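PDB 3B1N: ribokinase, putative from Burkholderia thailandensis, which probably phosphorylates nucleosides at the expense of ATP, as a nucleoside kinase of the ribokinase (pfkB) family. Local coordinates for residues Ala216-Arg221 with Ala226-Arg231. Residues are numbered along the deposited sequence; the frame is centred on the assembly and turned at random. Where two conformers were deposited one is given.
With ADP (adenosine-5'-diphosphate), chain G.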
loop_
_atom_site.group_PDB
_atom_site.type_symbol
_atom_site.label_atom_id
_atom_site.label_comp_id
_atom_site.label_asym_id
_atom_site.label_seq_id
_atom_site.Cartn_x
_atom_site.Cartn_y
_atom_site.Cartn_z
ATOM N N ALA B 216 -9.791 24.960 19.693
ATOM C CA ALA B 216 -10.756 24.205 18.891
ATOM C C ALA B 216 -10.164 22.838 18.607
ATOM O O ALA B 216 -8.949 22.729 18.408
ATOM C CB ALA B 216 -11.101 24.911 17.548
ATOM N N LEU B 217 -11.021 21.831 18.649
ATOM C CA LEU B 217 -10.686 20.438 18.282
ATOM C C LEU B 217 -11.521 20.141 17.058
ATOM O O LEU B 217 -12.754 20.120 17.092
ATOM C CB LEU B 217 -11.053 19.476 19.409
ATOM C CG LEU B 217 -11.113 17.959 19.135
ATOM C CD1 LEU B 217 -9.796 17.435 18.541
ATOM C CD2 LEU B 217 -11.499 17.167 20.384
ATOM N N ILE B 218 -10.819 19.923 15.943
ATOM C CA ILE B 218 -11.458 19.744 14.647
ATOM C C ILE B 218 -11.231 18.301 14.231
ATOM O O ILE B 218 -10.070 17.843 14.218
ATOM C CB ILE B 218 -10.834 20.687 13.596
ATOM C CG1 ILE B 218 -10.992 22.177 13.996
ATOM C CG2 ILE B 218 -11.426 20.438 12.246
ATOM C CD1 ILE B 218 -9.699 22.819 14.386
ATOM N N ILE B 219 -12.334 17.606 13.957
ATOM C CA ILE B 219 -12.295 16.175 13.576
ATOM C C ILE B 219 -13.029 15.997 12.261
ATOM O O ILE B 219 -14.236 16.299 12.163
ATOM C CB ILE B 219 -12.854 15.245 14.688
ATOM C CG1 ILE B 219 -12.109 15.474 15.996
ATOM C CG2 ILE B 219 -12.829 13.775 14.127
ATOM C CD1 ILE B 219 -12.824 14.861 17.237
ATOM N N THR B 220 -12.293 15.534 11.248
ATOM C CA THR B 220 -12.904 15.350 9.930
ATOM C C THR B 220 -13.384 13.906 9.841
ATOM O O THR B 220 -12.754 12.988 10.426
ATOM C CB THR B 220 -11.926 15.691 8.799
ATOM O OG1 THR B 220 -10.854 14.736 8.777
ATOM C CG2 THR B 220 -11.332 17.084 9.044
ATOM N N ARG B 221 -14.490 13.741 9.114
ATOM C CA ARG B 221 -15.211 12.479 9.012
ATOM C C ARG B 221 -15.485 12.118 7.553
ATOM O O ARG B 221 -16.559 11.619 7.185
ATOM C CB ARG B 221 -16.502 12.573 9.866
ATOM C CG ARG B 221 -16.258 13.122 11.266
ATOM C CD ARG B 221 -17.499 13.148 12.146
ATOM N NE ARG B 221 -17.285 13.886 13.399
ATOM C CZ ARG B 221 -16.883 13.350 14.561
ATOM N NH1 ARG B 221 -16.623 12.038 14.663
ATOM N NH2 ARG B 221 -16.731 14.125 15.639
ATOM N N ALA B 226 -17.480 17.224 9.026
ATOM C CA ALA B 226 -16.525 17.390 10.126
ATOM C C ALA B 226 -17.205 18.006 11.320
ATOM O O ALA B 226 -18.308 18.549 11.157
ATOM C CB ALA B 226 -15.359 18.334 9.667
ATOM N N THR B 227 -16.538 17.961 12.478
ATOM C CA THR B 227 -17.003 18.723 13.664
ATOM C C THR B 227 -15.931 19.658 14.148
ATOM O O THR B 227 -14.744 19.327 14.112
ATOM C CB THR B 227 -17.419 17.785 14.792
ATOM O OG1 THR B 227 -16.358 16.900 15.072
ATOM C CG2 THR B 227 -18.631 16.979 14.402
ATOM N N ILE B 228 -16.347 20.832 14.618
ATOM C CA ILE B 228 -15.416 21.757 15.244
ATOM C C ILE B 228 -15.926 22.053 16.645
ATOM O O ILE B 228 -16.945 22.768 16.825
ATOM C CB ILE B 228 -15.332 23.047 14.460
ATOM C CG1 ILE B 228 -14.830 22.730 13.030
ATOM C CG2 ILE B 228 -14.389 24.062 15.165
ATOM C CD1 ILE B 228 -14.656 23.983 12.108
ATOM N N ARG B 229 -15.210 21.553 17.614
ATOM C CA ARG B 229 -15.542 21.764 19.035
ATOM C C ARG B 229 -14.704 22.921 19.570
ATOM O O ARG B 229 -13.480 22.880 19.557
ATOM C CB ARG B 229 -15.217 20.482 19.818
ATOM C CG ARG B 229 -15.393 20.650 21.329
ATOM C CD ARG B 229 -16.556 19.832 21.802
ATOM N NE ARG B 229 -16.144 18.525 22.266
ATOM C CZ ARG B 229 -16.017 18.196 23.553
ATOM N NH1 ARG B 229 -16.229 19.086 24.503
ATOM N NH2 ARG B 229 -15.635 16.973 23.877
ATOM N N HIS B 230 -15.384 23.948 20.090
ATOM C CA HIS B 230 -14.723 25.143 20.624
ATOM C C HIS B 230 -15.449 25.532 21.914
ATOM O O HIS B 230 -16.440 24.903 22.263
ATOM C CB HIS B 230 -14.734 26.283 19.601
ATOM C CG HIS B 230 -16.101 26.629 19.090
ATOM N ND1 HIS B 230 -16.776 27.774 19.481
ATOM C CD2 HIS B 230 -16.926 25.977 18.237
ATOM C CE1 HIS B 230 -17.966 27.795 18.904
ATOM N NE2 HIS B 230 -18.073 26.731 18.124
ATOM N N ARG B 231 -14.934 26.556 22.596
ATOM C CA ARG B 231 -15.476 27.125 23.857
ATOM C C ARG B 231 -17.009 27.030 23.992
ATOM O O ARG B 231 -17.542 26.392 24.917
ATOM C CB ARG B 231 -14.995 28.598 23.928
ATOM C CG ARG B 231 -15.369 29.453 25.149
ATOM C CD ARG B 231 -14.362 29.327 26.289
ATOM N NE ARG B 231 -14.726 28.187 27.132
ATOM C CZ ARG B 231 -14.431 28.058 28.426
ATOM N NH1 ARG B 231 -13.741 29.003 29.064
ATOM N NH2 ARG B 231 -14.834 26.974 29.087
HETATM P PB ADP G . -8.021 12.842 5.633
HETATM O O1B ADP G . -8.144 11.409 6.129
HETATM O O2B ADP G . -7.195 13.638 6.596
HETATM O O3B ADP G . -7.633 13.134 4.226
HETATM P PA ADP G . -11.010 13.079 5.535
HETATM O O1A ADP G . -11.100 11.784 4.714
HETATM O O2A ADP G . -11.705 13.162 6.859
HETATM O O3A ADP G . -9.524 13.504 5.866
HETATM O "O5'" ADP G . -11.513 14.139 4.502
HETATM C "C5'" ADP G . -11.371 15.512 4.885
HETATM C "C4'" ADP G . -12.511 16.391 4.393
HETATM O "O4'" ADP G . -12.558 16.343 2.951
HETATM C "C3'" ADP G . -13.913 15.935 4.867
HETATM O "O3'" ADP G . -14.198 16.411 6.191
HETATM C "C2'" ADP G . -14.771 16.459 3.743
HETATM O "O2'" ADP G . -15.067 17.855 3.962
HETATM C "C1'" ADP G . -13.912 16.337 2.515
HETATM N N9 ADP G . -14.164 15.017 1.874
HETATM C C8 ADP G . -13.522 13.819 2.062
HETATM N N7 ADP G . -14.118 12.843 1.304
HETATM C C5 ADP G . -15.166 13.398 0.713
HETATM C C6 ADP G . -16.224 12.922 -0.176
HETATM N N6 ADP G . -16.209 11.608 -0.538
HETATM N N1 ADP G . -17.137 13.781 -0.590
HETATM C C2 ADP G . -17.137 15.084 -0.219
HETATM N N3 ADP G . -16.183 15.587 0.574
HETATM C C4 ADP G . -15.221 14.814 1.076
HETATM O O HOH W 1 -14.777 17.987 16.886
#
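L217 and R229 exchange two backbone hydrogen bonds, L217 N to R229 O (2.8 Å) and R229 N to L217 O, and two residues on I219 and T227 do the same, with I219 N reaching T227 O at 3.0 Å. Between these antiparallel hydrogen-bonded pairs sits the non-hydrogen-bonded pair I218/I228, where I218 CA also comes within 3.4 Å of T227 O as a CA-H...O contact.

Polar side chains meet on the face of L217, I219 and T227. In one of its two modelled conformers R221 runs extended from CG to NE, and its NH2 donates to T227 OG1 (2.9 Å), the hydroxyl lying 20° out of the guanidinium plane; I219 CG2 then lies over one guanidinium face. T227 OG1 sits between its own backbone N and carbonyl carbon (chi1 54°), where it meets both R221 NH2 and a water 2.6 Å from OG1; that water donates to L217 O. This is the beta hairpin at one side of the ribokinase-fold central sheet, between parallel strand 188-192 and strand 233-237, the outermost within this chain.

Apolar contacts occupy the other face, where F255 and L259 of helix 251-264 pack on I218: I218 and I228 lie side by side, CG1 to CG1 at 4.0 Å, and I228 CG2 touches A216 CB.

On this face at the turn end, T220 OG1 donates to ADP O2A (2.6 Å), an alpha-phosphate oxygen.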